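Local coordinates for protein activating signal cointegrator 1 complex subunit 2 (Homo sapiens, PDB 6YXQ) that binds polyubiquitin chains and recruits ASCC3 and ALKBH3 to sites of DNA damage, and also takes part in rescuing stalled ribosomes, at residues B[182-187]-B[264-269]; B[196-201]-B[268-273]; B[259-264]-B[327-332]; B[285-290]-B[321-326]. All blocks are in the same frame, centred on the assembly; numbering follows the deposited sequence.

All four contacts are apolar packing, helix on helix in contacts 3 and 4, helix on a helix end or turn in contacts 1 and 2, without a polar bond from one segment to the other. Every touching residue of contact 4 is buried, and three of four in contact 1. Contacts 2 and 3 are only partly buried, and in them an aspartate and a tryptophan find other partners outside the pair. Contacts 1 and 3 share helix 243-266, contacts 3 and 4 share helix 306-340, and contacts 1 and 2 share Pro268 and Leu269. Aliphatic branches dominate contact 2, aromatic rings join in contacts 1 and 3, and contact 4, farthest from the chain centre (about 17 Å between centres), adds a selenium-aromatic pair.

Contact 1: residues B[182-187]-B[264-269]; sequences KMIGNI and LDIFPL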
loop_
_atom_site.group_PDB
_atom_site.type_symbol
_atom_site.label_atom_id
_atom_site.label_comp_id
_atom_site.label_asym_id
_atom_site.label_seq_id
_atom_site.Cartn_x
_atom_site.Cartn_y
_atom_site.Cartn_z
ATOM N N LYS B 182 1.995 4.523 -15.200
ATOM C CA LYS B 182 3.067 3.874 -15.946
ATOM C C LYS B 182 3.280 2.453 -15.457
ATOM O O LYS B 182 3.337 1.513 -16.258
ATOM C CB LYS B 182 4.359 4.685 -15.828
ATOM C CG LYS B 182 5.518 4.147 -16.662
ATOM C CD LYS B 182 6.869 4.397 -15.991
ATOM C CE LYS B 182 7.734 3.137 -15.960
ATOM N NZ LYS B 182 8.899 3.277 -15.035
HETATM N N MSE B 183 3.369 2.271 -14.144
HETATM C CA MSE B 183 3.554 0.935 -13.587
HETATM C C MSE B 183 2.485 -0.067 -14.005
HETATM O O MSE B 183 2.797 -1.147 -14.528
HETATM C CB MSE B 183 3.597 0.984 -12.061
HETATM C CG MSE B 183 4.793 1.705 -11.502
HETATM SE SE MSE B 183 4.350 2.737 -9.934
HETATM C CE MSE B 183 3.967 1.336 -8.672
ATOM N N ILE B 184 1.226 0.283 -13.734
ATOM C CA ILE B 184 0.129 -0.644 -13.990
ATOM C C ILE B 184 0.027 -0.933 -15.480
ATOM O O ILE B 184 -0.119 -2.090 -15.900
ATOM C CB ILE B 184 -1.192 -0.096 -13.426
ATOM C CG1 ILE B 184 -1.031 0.299 -11.958
ATOM C CG2 ILE B 184 -2.280 -1.136 -13.548
ATOM C CD1 ILE B 184 -0.910 -0.880 -11.007
ATOM N N GLY B 185 0.103 0.116 -16.300
ATOM C CA GLY B 185 0.078 -0.084 -17.737
ATOM C C GLY B 185 1.207 -0.972 -18.209
ATOM O O GLY B 185 1.024 -1.798 -19.103
ATOM N N ASN B 186 2.381 -0.848 -17.586
ATOM C CA ASN B 186 3.509 -1.671 -18.000
ATOM C C ASN B 186 3.297 -3.128 -17.632
ATOM O O ASN B 186 3.602 -4.018 -18.429
ATOM C CB ASN B 186 4.807 -1.155 -17.387
ATOM C CG ASN B 186 6.035 -1.791 -18.012
ATOM O OD1 ASN B 186 6.162 -1.855 -19.240
ATOM N ND2 ASN B 186 6.943 -2.274 -17.171
ATOM N N ILE B 187 2.785 -3.404 -16.432
ATOM C CA ILE B 187 2.613 -4.811 -16.076
ATOM C C ILE B 187 1.511 -5.443 -16.920
ATOM O O ILE B 187 1.644 -6.586 -17.375
ATOM C CB ILE B 187 2.380 -4.996 -14.563
ATOM C CG1 ILE B 187 0.950 -4.675 -14.151
ATOM C CG2 ILE B 187 3.377 -4.169 -13.759
ATOM C CD1 ILE B 187 0.756 -4.771 -12.659
ATOM N N LEU B 264 -9.948 2.204 -11.559
ATOM C CA LEU B 264 -10.290 2.641 -12.910
ATOM C C LEU B 264 -9.767 4.035 -13.211
ATOM O O LEU B 264 -9.604 4.382 -14.388
ATOM C CB LEU B 264 -11.802 2.586 -13.124
ATOM C CG LEU B 264 -12.342 1.156 -13.185
ATOM C CD1 LEU B 264 -13.848 1.163 -13.352
ATOM C CD2 LEU B 264 -11.673 0.354 -14.299
ATOM N N ASP B 265 -9.506 4.836 -12.177
ATOM C CA ASP B 265 -8.891 6.143 -12.376
ATOM C C ASP B 265 -7.434 5.993 -12.782
ATOM O O ASP B 265 -6.933 6.749 -13.621
ATOM C CB ASP B 265 -9.023 6.977 -11.098
ATOM C CG ASP B 265 -8.302 8.319 -11.181
ATOM O OD1 ASP B 265 -8.708 9.176 -11.999
ATOM O OD2 ASP B 265 -7.341 8.522 -10.407
ATOM N N ILE B 266 -6.744 5.003 -12.214
ATOM C CA ILE B 266 -5.360 4.763 -12.608
ATOM C C ILE B 266 -5.288 4.064 -13.960
ATOM O O ILE B 266 -4.474 4.433 -14.813
ATOM C CB ILE B 266 -4.615 3.964 -11.525
ATOM C CG1 ILE B 266 -4.530 4.785 -10.238
ATOM C CG2 ILE B 266 -3.224 3.589 -12.016
ATOM C CD1 ILE B 266 -3.675 6.030 -10.372
ATOM N N PHE B 267 -6.138 3.060 -14.185
ATOM C CA PHE B 267 -6.035 2.161 -15.338
ATOM C C PHE B 267 -7.383 2.017 -16.033
ATOM O O PHE B 267 -8.031 0.966 -15.939
ATOM C CB PHE B 267 -5.519 0.792 -14.896
ATOM C CG PHE B 267 -5.164 -0.116 -16.027
ATOM C CD1 PHE B 267 -4.154 0.229 -16.917
ATOM C CD2 PHE B 267 -5.825 -1.321 -16.198
ATOM C CE1 PHE B 267 -3.809 -0.613 -17.967
ATOM C CE2 PHE B 267 -5.487 -2.168 -17.244
ATOM C CZ PHE B 267 -4.478 -1.813 -18.131
ATOM N N PRO B 268 -7.824 3.041 -16.771
ATOM C CA PRO B 268 -9.139 2.966 -17.429
ATOM C C PRO B 268 -9.239 1.929 -18.541
ATOM O O PRO B 268 -10.361 1.629 -18.964
ATOM C CB PRO B 268 -9.330 4.378 -17.989
ATOM C CG PRO B 268 -7.948 4.905 -18.145
ATOM C CD PRO B 268 -7.172 4.341 -16.997
ATOM N N LEU B 269 -8.125 1.378 -19.035
ATOM C CA LEU B 269 -8.204 0.316 -20.037
ATOM C C LEU B 269 -8.944 -0.919 -19.530
ATOM O O LEU B 269 -9.319 -1.776 -20.339
ATOM C CB LEU B 269 -6.802 -0.097 -20.498
ATOM C CG LEU B 269 -6.090 0.762 -21.542
ATOM C CD1 LEU B 269 -4.666 0.286 -21.691
ATOM C CD2 LEU B 269 -6.797 0.718 -22.882
#
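Ile184 of helix 177-190 meets Ile266 and Phe267 at the C-terminal end of helix 243-266, the flank of one helix packed on the end of another and the residue that follows it, within the largely helical N-terminal part of the protein. Of the CA atoms, those of Ile184 and Phe267 come nearest, at 6.9 Å. Phe267 is the first residue to leave helical geometry (phi -131°, psi 74°), and the chain turns there into Pro268.

Aliphatic packing comes first. Ile184 CG1 lies 4.0 Å from Ile266 CG2, the two side chains crossing at about a right angle. In Ile184, CG1 stands beside the backbone N and CG2 anti to it, and the two branches diverge to different partners. Behind this pair, Ile184 also rests on Ile165 and Ile266 on Cys169, both from helix 162-172, which packs beside the joint.

Aliphatic-to-aromatic packing supplies the rest. The other branch of Ile184, CG2, reaches the root of the phenyl ring, 3.9 Å from Phe267 CG and 4.0 Å from Phe267 CB. With CG anti to the backbone N (chi1 -170°), the Phe267 ring extends to the neighbouring helix. Farther out, the ring meets the main chain itself, Phe267 CE1 lying 3.9 Å from Gly185 CA. Phe188, one turn on from Ile184 in the same helix, stacks with this ring as well. From within its own segment, Leu269 CB covers one face, 3.7 Å above the plane of the Phe267 ring and displaced toward its rim.

Contact 2: residues B[196-201]-B[268-273]; sequences SDLDET and PLACQT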
loop_
_atom_site.group_PDB
_atom_site.type_symbol
_atom_site.label_atom_id
_atom_site.label_comp_id
_atom_site.label_asym_id
_atom_site.label_seq_id
_atom_site.Cartn_x
_atom_site.Cartn_y
_atom_site.Cartn_z
ATOM N N SER B 196 -7.340 -11.317 -18.121
ATOM C CA SER B 196 -8.074 -12.537 -17.801
ATOM C C SER B 196 -8.287 -12.672 -16.302
ATOM O O SER B 196 -9.401 -12.955 -15.846
ATOM C CB SER B 196 -7.339 -13.763 -18.352
ATOM O OG SER B 196 -6.827 -13.518 -19.648
ATOM N N ASP B 197 -7.222 -12.470 -15.519
ATOM C CA ASP B 197 -7.365 -12.453 -14.070
ATOM C C ASP B 197 -8.514 -11.538 -13.671
ATOM O O ASP B 197 -9.482 -11.966 -13.025
ATOM C CB ASP B 197 -6.058 -12.001 -13.419
ATOM C CG ASP B 197 -5.119 -13.154 -13.129
ATOM O OD1 ASP B 197 -5.230 -14.206 -13.803
ATOM O OD2 ASP B 197 -4.276 -13.002 -12.217
ATOM N N LEU B 198 -8.444 -10.282 -14.120
ATOM C CA LEU B 198 -9.527 -9.335 -13.898
ATOM C C LEU B 198 -10.862 -9.933 -14.307
ATOM O O LEU B 198 -11.828 -9.923 -13.534
ATOM C CB LEU B 198 -9.253 -8.056 -14.684
ATOM C CG LEU B 198 -10.239 -6.922 -14.466
ATOM C CD1 LEU B 198 -10.322 -6.619 -12.988
ATOM C CD2 LEU B 198 -9.791 -5.710 -15.254
ATOM N N ASP B 199 -10.920 -10.487 -15.521
ATOM C CA ASP B 199 -12.118 -11.171 -15.985
ATOM C C ASP B 199 -12.632 -12.139 -14.926
ATOM O O ASP B 199 -13.746 -11.986 -14.412
ATOM C CB ASP B 199 -11.808 -11.896 -17.293
ATOM C CG ASP B 199 -13.051 -12.392 -17.992
ATOM O OD1 ASP B 199 -14.167 -12.110 -17.509
ATOM O OD2 ASP B 199 -12.907 -13.070 -19.030
ATOM N N GLU B 200 -11.801 -13.111 -14.543
ATOM C CA GLU B 200 -12.255 -14.134 -13.610
ATOM C C GLU B 200 -12.635 -13.541 -12.262
ATOM O O GLU B 200 -13.450 -14.130 -11.539
ATOM C CB GLU B 200 -11.172 -15.201 -13.435
ATOM C CG GLU B 200 -10.625 -15.760 -14.739
ATOM C CD GLU B 200 -9.433 -16.669 -14.521
ATOM O OE1 GLU B 200 -9.324 -17.243 -13.416
ATOM O OE2 GLU B 200 -8.602 -16.802 -15.444
ATOM N N THR B 201 -12.080 -12.377 -11.924
ATOM C CA THR B 201 -12.369 -11.756 -10.641
ATOM C C THR B 201 -13.690 -11.002 -10.659
ATOM O O THR B 201 -14.312 -10.823 -9.603
ATOM C CB THR B 201 -11.217 -10.830 -10.261
ATOM O OG1 THR B 201 -9.999 -11.583 -10.284
ATOM C CG2 THR B 201 -11.422 -10.227 -8.879
ATOM N N PRO B 268 -7.824 3.041 -16.771
ATOM C CA PRO B 268 -9.139 2.966 -17.429
ATOM C C PRO B 268 -9.239 1.929 -18.541
ATOM O O PRO B 268 -10.361 1.629 -18.964
ATOM C CB PRO B 268 -9.330 4.378 -17.989
ATOM C CG PRO B 268 -7.948 4.905 -18.145
ATOM C CD PRO B 268 -7.172 4.341 -16.997
ATOM N N LEU B 269 -8.125 1.378 -19.035
ATOM C CA LEU B 269 -8.204 0.316 -20.037
ATOM C C LEU B 269 -8.944 -0.919 -19.530
ATOM O O LEU B 269 -9.319 -1.776 -20.339
ATOM C CB LEU B 269 -6.802 -0.097 -20.498
ATOM C CG LEU B 269 -6.090 0.762 -21.542
ATOM C CD1 LEU B 269 -4.666 0.286 -21.691
ATOM C CD2 LEU B 269 -6.797 0.718 -22.882
ATOM N N ALA B 270 -9.157 -1.030 -18.217
ATOM C CA ALA B 270 -9.832 -2.188 -17.654
ATOM C C ALA B 270 -11.331 -2.165 -17.911
ATOM O O ALA B 270 -11.982 -3.212 -17.803
ATOM C CB ALA B 270 -9.555 -2.254 -16.152
ATOM N N CYS B 271 -11.871 -0.999 -18.296
ATOM C CA CYS B 271 -13.314 -0.760 -18.259
ATOM C C CYS B 271 -14.083 -1.733 -19.138
ATOM O O CYS B 271 -15.163 -2.203 -18.759
ATOM C CB CYS B 271 -13.622 0.675 -18.689
ATOM S SG CYS B 271 -13.209 1.951 -17.507
ATOM N N GLN B 272 -13.562 -2.024 -20.331
ATOM C CA GLN B 272 -14.262 -2.952 -21.208
ATOM C C GLN B 272 -14.381 -4.320 -20.556
ATOM O O GLN B 272 -15.451 -4.941 -20.593
ATOM C CB GLN B 272 -13.560 -3.049 -22.559
ATOM C CG GLN B 272 -14.297 -3.930 -23.552
ATOM C CD GLN B 272 -15.702 -3.431 -23.878
ATOM O OE1 GLN B 272 -16.694 -3.942 -23.351
ATOM N NE2 GLN B 272 -15.789 -2.436 -24.758
ATOM N N THR B 273 -13.304 -4.791 -19.922
ATOM C CA THR B 273 -13.401 -6.017 -19.138
ATOM C C THR B 273 -14.563 -5.941 -18.158
ATOM O O THR B 273 -15.343 -6.893 -18.035
ATOM C CB THR B 273 -12.086 -6.278 -18.400
ATOM O OG1 THR B 273 -10.995 -6.144 -19.319
ATOM C CG2 THR B 273 -12.078 -7.674 -17.795
#
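Leu198 of helix 193-216 reaches into the turn that leads to helix 271-275 and packs on Ala270 and Thr273. The tight part centres on one methyl: Leu198 CD2 lies 3.6 Å from Ala270 CB and 3.9 Å from Thr273 CB, thus sitting at both residues at once. Leu198 can do this because its CG is anti to the backbone N (chi1 -175°), which extends the branches away from its own helix. Thr273 answers with its methyl rather than its hydroxyl: Thr273 CG2 stands 3.9 Å from Leu198 CG and 3.8 Å from Asp199 N, resting against the helix backbone.

The looser side is polar. The side chain of Asp199 adds little, Asp199 CB lying 4.3 Å from Thr273 CG2, and its carboxylate turns to other partners just beyond helix 271-275: OD2 forms a salt bridge with Lys276, and OD1 a hydrogen bond with His277 NE2.

Around the joint, helix 162-172 supports Leu198 through Ile162, while Phe263 and Leu264 of helix 243-266 back Ala270. Cys271 continues the packing onto Ile329 and Ile330, so the turn and the start of helix 271-275 lie among helices 162-172, 193-216, 243-266 and 306-340.

Contact 3: residues B[259-264]-B[327-332]; sequences TLWAFL and FHIILN
Trp261 and Leu264 of helix 243-266 pack on Ile329 and Ile330 of helix 306-340. The helix segments run in broadly the same direction, 32° apart, with axes 10.6 Å from each other, a spacing bridged mainly by side chains.

Aromatic packing is made by the indole. Ile329 CD1 touches the pyrrole part, 3.9 Å from Trp261 CD1 and 4.0 Å from Trp261 NE1, the side chains crossing at about a right angle. Ile329 reaches so far because its CG1 arm is extended at chi2 (170°). The same indole has a cation-pi partner in Lys322 and an edge-to-face one in His178 of the ASCC3 chain, so it faces the complex interface as well as the helix pair.

Aliphatic contacts, with a main-chain carbonyl beside them, make up the rest. The second branch of Ile329, CG2, lies 4.2 Å from both Leu264 CB and Leu264 O, and Leu264 CD1 meets Ile330 CG1, also at 4.2 Å.

Helix 271-275 packs against both helices, its Cys271 touching Leu264, Ile329 and Ile330. Helix 279-300 lies against the same pair through Phe279, which meets Leu260 and Ile330, while Phe263 packs on helix 162-172.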
loop_
_atom_site.group_PDB
_atom_site.type_symbol
_atom_site.label_atom_id
_atom_site.label_comp_id
_atom_site.label_asym_id
_atom_site.label_seq_id
_atom_site.Cartn_x
_atom_site.Cartn_y
_atom_site.Cartn_z
ATOM N N THR B 259 -12.185 1.693 -3.852
ATOM C CA THR B 259 -11.132 0.879 -4.454
ATOM C C THR B 259 -11.371 0.675 -5.945
ATOM O O THR B 259 -10.455 0.853 -6.759
ATOM C CB THR B 259 -11.036 -0.466 -3.742
ATOM O OG1 THR B 259 -10.928 -0.250 -2.332
ATOM C CG2 THR B 259 -9.818 -1.227 -4.229
ATOM N N LEU B 260 -12.595 0.292 -6.324
ATOM C CA LEU B 260 -12.907 0.128 -7.740
ATOM C C LEU B 260 -12.690 1.428 -8.510
ATOM O O LEU B 260 -12.086 1.429 -9.595
ATOM C CB LEU B 260 -14.346 -0.356 -7.895
ATOM C CG LEU B 260 -14.578 -1.811 -7.504
ATOM C CD1 LEU B 260 -16.009 -2.228 -7.808
ATOM C CD2 LEU B 260 -13.590 -2.683 -8.242
ATOM N N TRP B 261 -13.165 2.548 -7.962
ATOM C CA TRP B 261 -13.021 3.812 -8.665
ATOM C C TRP B 261 -11.558 4.207 -8.802
ATOM O O TRP B 261 -11.141 4.677 -9.864
ATOM C CB TRP B 261 -13.804 4.909 -7.948
ATOM C CG TRP B 261 -13.413 6.254 -8.430
ATOM C CD1 TRP B 261 -13.902 6.909 -9.526
ATOM C CD2 TRP B 261 -12.414 7.105 -7.865
ATOM N NE1 TRP B 261 -13.278 8.124 -9.667
ATOM C CE2 TRP B 261 -12.360 8.269 -8.658
ATOM C CE3 TRP B 261 -11.565 6.998 -6.761
ATOM C CZ2 TRP B 261 -11.492 9.323 -8.378
ATOM C CZ3 TRP B 261 -10.705 8.044 -6.485
ATOM C CH2 TRP B 261 -10.675 9.191 -7.290
ATOM N N ALA B 262 -10.765 4.042 -7.740
ATOM C CA ALA B 262 -9.348 4.378 -7.826
ATOM C C ALA B 262 -8.647 3.509 -8.855
ATOM O O ALA B 262 -7.802 3.992 -9.620
ATOM C CB ALA B 262 -8.685 4.229 -6.458
ATOM N N PHE B 263 -8.992 2.223 -8.898
ATOM C CA PHE B 263 -8.385 1.349 -9.891
ATOM C C PHE B 263 -8.694 1.828 -11.299
ATOM O O PHE B 263 -7.806 1.865 -12.154
ATOM C CB PHE B 263 -8.860 -0.089 -9.705
ATOM C CG PHE B 263 -8.400 -1.009 -10.789
ATOM C CD1 PHE B 263 -7.056 -1.097 -11.111
ATOM C CD2 PHE B 263 -9.309 -1.775 -11.499
ATOM C CE1 PHE B 263 -6.625 -1.942 -12.112
ATOM C CE2 PHE B 263 -8.888 -2.624 -12.503
ATOM C CZ PHE B 263 -7.542 -2.706 -12.812
ATOM N N LEU B 264 -9.948 2.204 -11.559
ATOM C CA LEU B 264 -10.290 2.641 -12.910
ATOM C C LEU B 264 -9.767 4.035 -13.211
ATOM O O LEU B 264 -9.604 4.382 -14.388
ATOM C CB LEU B 264 -11.802 2.586 -13.124
ATOM C CG LEU B 264 -12.342 1.156 -13.185
ATOM C CD1 LEU B 264 -13.848 1.163 -13.352
ATOM C CD2 LEU B 264 -11.673 0.354 -14.299
ATOM N N PHE B 327 -19.389 4.541 -13.316
ATOM C CA PHE B 327 -20.299 4.432 -14.454
ATOM C C PHE B 327 -19.835 5.304 -15.611
ATOM O O PHE B 327 -19.728 4.846 -16.758
ATOM C CB PHE B 327 -21.715 4.824 -14.026
ATOM C CG PHE B 327 -22.769 4.599 -15.086
ATOM C CD1 PHE B 327 -22.970 5.527 -16.104
ATOM C CD2 PHE B 327 -23.580 3.474 -15.045
ATOM C CE1 PHE B 327 -23.945 5.328 -17.070
ATOM C CE2 PHE B 327 -24.564 3.271 -16.006
ATOM C CZ PHE B 327 -24.746 4.195 -17.020
ATOM N N HIS B 328 -19.540 6.572 -15.322
ATOM C CA HIS B 328 -19.163 7.469 -16.404
ATOM C C HIS B 328 -17.798 7.123 -16.985
ATOM O O HIS B 328 -17.588 7.291 -18.190
ATOM C CB HIS B 328 -19.176 8.918 -15.943
ATOM C CG HIS B 328 -18.946 9.881 -17.059
ATOM N ND1 HIS B 328 -17.749 10.535 -17.241
ATOM C CD2 HIS B 328 -19.748 10.267 -18.079
ATOM C CE1 HIS B 328 -17.828 11.297 -18.319
ATOM N NE2 HIS B 328 -19.030 11.154 -18.845
ATOM N N ILE B 329 -16.859 6.655 -16.159
ATOM C CA ILE B 329 -15.546 6.276 -16.676
ATOM C C ILE B 329 -15.694 5.156 -17.698
ATOM O O ILE B 329 -15.109 5.202 -18.791
ATOM C CB ILE B 329 -14.607 5.877 -15.523
ATOM C CG1 ILE B 329 -14.184 7.102 -14.721
ATOM C CG2 ILE B 329 -13.371 5.177 -16.040
ATOM C CD1 ILE B 329 -13.461 6.756 -13.440
ATOM N N ILE B 330 -16.516 4.152 -17.369
ATOM C CA ILE B 330 -16.726 3.031 -18.287
ATOM C C ILE B 330 -17.415 3.503 -19.564
ATOM O O ILE B 330 -17.006 3.156 -20.687
ATOM C CB ILE B 330 -17.537 1.918 -17.604
ATOM C CG1 ILE B 330 -16.810 1.394 -16.370
ATOM C CG2 ILE B 330 -17.780 0.796 -18.580
ATOM C CD1 ILE B 330 -17.606 0.391 -15.592
ATOM N N LEU B 331 -18.496 4.275 -19.406
ATOM C CA LEU B 331 -19.216 4.799 -20.560
ATOM C C LEU B 331 -18.277 5.548 -21.498
ATOM O O LEU B 331 -18.246 5.289 -22.707
ATOM C CB LEU B 331 -20.346 5.713 -20.087
ATOM C CG LEU B 331 -21.322 6.182 -21.164
ATOM C CD1 LEU B 331 -22.171 5.014 -21.657
ATOM C CD2 LEU B 331 -22.194 7.311 -20.647
ATOM N N ASN B 332 -17.500 6.485 -20.947
ATOM C CA ASN B 332 -16.579 7.267 -21.761
ATOM C C ASN B 332 -15.581 6.369 -22.472
ATOM O O ASN B 332 -15.411 6.462 -23.695
ATOM C CB ASN B 332 -15.852 8.292 -20.894
ATOM C CG ASN B 332 -14.892 9.147 -21.696
ATOM O OD1 ASN B 332 -15.302 10.075 -22.393
ATOM N ND2 ASN B 332 -13.606 8.828 -21.613
#

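Contact 4: residues B[285-290]-B[321-326]; sequences SFYEAA and KKLMEI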
loop_
_atom_site.group_PDB
_atom_site.type_symbol
_atom_site.label_atom_id
_atom_site.label_comp_id
_atom_site.label_asym_id
_atom_site.label_seq_id
_atom_site.Cartn_x
_atom_site.Cartn_y
_atom_site.Cartn_z
ATOM N N SER B 285 -28.711 -0.604 -11.071
ATOM C CA SER B 285 -29.794 -1.251 -10.341
ATOM C C SER B 285 -29.439 -1.434 -8.873
ATOM O O SER B 285 -30.315 -1.332 -8.005
ATOM C CB SER B 285 -30.138 -2.588 -10.983
ATOM O OG SER B 285 -28.969 -3.184 -11.490
ATOM N N PHE B 286 -28.164 -1.706 -8.570
ATOM C CA PHE B 286 -27.744 -1.736 -7.176
ATOM C C PHE B 286 -27.987 -0.394 -6.512
ATOM O O PHE B 286 -28.437 -0.338 -5.366
ATOM C CB PHE B 286 -26.269 -2.110 -7.061
ATOM C CG PHE B 286 -25.713 -1.923 -5.677
ATOM C CD1 PHE B 286 -25.867 -2.911 -4.719
ATOM C CD2 PHE B 286 -25.052 -0.756 -5.329
ATOM C CE1 PHE B 286 -25.369 -2.742 -3.442
ATOM C CE2 PHE B 286 -24.552 -0.580 -4.050
ATOM C CZ PHE B 286 -24.710 -1.572 -3.106
ATOM N N TYR B 287 -27.650 0.697 -7.206
ATOM C CA TYR B 287 -27.929 2.035 -6.701
ATOM C C TYR B 287 -29.407 2.182 -6.374
ATOM O O TYR B 287 -29.776 2.554 -5.254
ATOM C CB TYR B 287 -27.486 3.070 -7.740
ATOM C CG TYR B 287 -27.313 4.473 -7.205
ATOM C CD1 TYR B 287 -28.387 5.348 -7.146
ATOM C CD2 TYR B 287 -26.079 4.925 -6.769
ATOM C CE1 TYR B 287 -28.243 6.625 -6.658
ATOM C CE2 TYR B 287 -25.923 6.203 -6.276
ATOM C CZ TYR B 287 -27.012 7.053 -6.223
ATOM O OH TYR B 287 -26.878 8.339 -5.740
ATOM N N GLU B 288 -30.266 1.833 -7.331
ATOM C CA GLU B 288 -31.707 1.940 -7.115
ATOM C C GLU B 288 -32.167 1.131 -5.906
ATOM O O GLU B 288 -32.987 1.602 -5.112
ATOM C CB GLU B 288 -32.454 1.485 -8.361
ATOM C CG GLU B 288 -32.779 2.611 -9.289
ATOM C CD GLU B 288 -33.970 3.411 -8.838
ATOM O OE1 GLU B 288 -34.717 2.925 -7.967
ATOM O OE2 GLU B 288 -34.167 4.523 -9.367
ATOM N N ALA B 289 -31.672 -0.096 -5.761
ATOM C CA ALA B 289 -32.147 -0.945 -4.673
ATOM C C ALA B 289 -31.629 -0.451 -3.331
ATOM O O ALA B 289 -32.396 -0.263 -2.378
ATOM C CB ALA B 289 -31.721 -2.393 -4.910
ATOM N N ALA B 290 -30.329 -0.201 -3.256
ATOM C CA ALA B 290 -29.647 0.001 -1.992
ATOM C C ALA B 290 -29.814 1.426 -1.480
ATOM O O ALA B 290 -30.185 1.629 -0.318
ATOM C CB ALA B 290 -28.173 -0.351 -2.176
ATOM N N LYS B 321 -21.325 8.893 -5.062
ATOM C CA LYS B 321 -20.527 9.671 -6.004
ATOM C C LYS B 321 -19.525 8.784 -6.742
ATOM O O LYS B 321 -19.396 8.861 -7.971
ATOM C CB LYS B 321 -19.817 10.805 -5.270
ATOM C CG LYS B 321 -19.060 11.743 -6.184
ATOM C CD LYS B 321 -18.346 12.828 -5.387
ATOM C CE LYS B 321 -17.530 13.754 -6.284
ATOM N NZ LYS B 321 -16.651 14.672 -5.491
ATOM N N LYS B 322 -18.817 7.919 -6.009
ATOM C CA LYS B 322 -17.826 7.055 -6.644
ATOM C C LYS B 322 -18.479 6.058 -7.596
ATOM O O LYS B 322 -17.905 5.723 -8.639
ATOM C CB LYS B 322 -17.009 6.315 -5.587
ATOM C CG LYS B 322 -16.096 7.205 -4.772
ATOM C CD LYS B 322 -15.219 8.052 -5.662
ATOM C CE LYS B 322 -14.721 9.282 -4.930
ATOM N NZ LYS B 322 -14.057 10.230 -5.860
ATOM N N LEU B 323 -19.673 5.564 -7.253
ATOM C CA LEU B 323 -20.376 4.657 -8.155
ATOM C C LEU B 323 -20.688 5.344 -9.475
ATOM O O LEU B 323 -20.457 4.783 -10.556
ATOM C CB LEU B 323 -21.663 4.144 -7.503
ATOM C CG LEU B 323 -21.628 2.825 -6.726
ATOM C CD1 LEU B 323 -22.810 2.725 -5.771
ATOM C CD2 LEU B 323 -21.640 1.656 -7.680
HETATM N N MSE B 324 -21.205 6.567 -9.408
HETATM C CA MSE B 324 -21.530 7.269 -10.648
HETATM C C MSE B 324 -20.286 7.620 -11.462
HETATM O O MSE B 324 -20.310 7.611 -12.699
HETATM C CB MSE B 324 -22.329 8.533 -10.365
HETATM C CG MSE B 324 -23.812 8.288 -10.298
HETATM SE SE MSE B 324 -24.418 8.400 -8.494
HETATM C CE MSE B 324 -24.621 10.332 -8.406
ATOM N N GLU B 325 -19.196 7.935 -10.760
ATOM C CA GLU B 325 -17.943 8.200 -11.457
ATOM C C GLU B 325 -17.437 6.949 -12.166
ATOM O O GLU B 325 -16.940 7.026 -13.295
ATOM C CB GLU B 325 -16.907 8.746 -10.477
ATOM C CG GLU B 325 -17.311 10.095 -9.902
ATOM C CD GLU B 325 -16.301 10.673 -8.931
ATOM O OE1 GLU B 325 -15.641 9.890 -8.212
ATOM O OE2 GLU B 325 -16.177 11.917 -8.886
ATOM N N ILE B 326 -17.570 5.785 -11.525
ATOM C CA ILE B 326 -17.233 4.527 -12.188
ATOM C C ILE B 326 -18.068 4.356 -13.451
ATOM O O ILE B 326 -17.544 4.043 -14.536
ATOM C CB ILE B 326 -17.430 3.350 -11.213
ATOM C CG1 ILE B 326 -16.394 3.408 -10.095
ATOM C CG2 ILE B 326 -17.333 2.021 -11.936
ATOM C CD1 ILE B 326 -16.692 2.485 -8.947
#
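Tyr287 and Met324 are brought together by an extended and a bent side chain: the tyrosine stretches out with CG anti to its backbone N (chi1 -162°), whereas the selenomethionine chain bends at chi2 and chi3 to lay selenium beside the ring. They join helix 279-300 to helix 306-340, an alpha-alpha hairpin of consecutive antiparallel helices whose segments lie at 160°, with axes 11.4 Å apart.

The pairing is a Met-aromatic contact. Met324 SE stands 4.2 Å from the centroid of the Tyr287 ring, obliquely, and is closest to Tyr287 CE2, at 3.5 Å. The ring is anchored at its far end, where Tyr287 OH is hydrogen-bonded to Arg320 and to Asp370 of helix 365-374; Met324 in turn packs on that helix through Phe367 and Tyr371. Replacing Tyr287 by an alanine would probably leave Met324 without its aromatic partner and Arg320 and Asp370 without the hydroxyl that both of them grip.

On another side of helix 306-340, Lys322 NZ forms a salt bridge with Glu325 OE1 (2.9 Å), on its syn lone pair.

Leu323 supplies the aliphatic part of the packing. Phe286 crosses it at about a right angle and meets Phe209 of helix 193-216 edge to face; Ala290 CB, from the same helix as Phe286, covers one face of the Phe286 ring. The CD1 methyl of Leu323 sits at the edges of two rings, near both their planes: Leu323 CD1 is 4.1 Å from Tyr287 CD2 and 4.1 Å from Phe286 CE2.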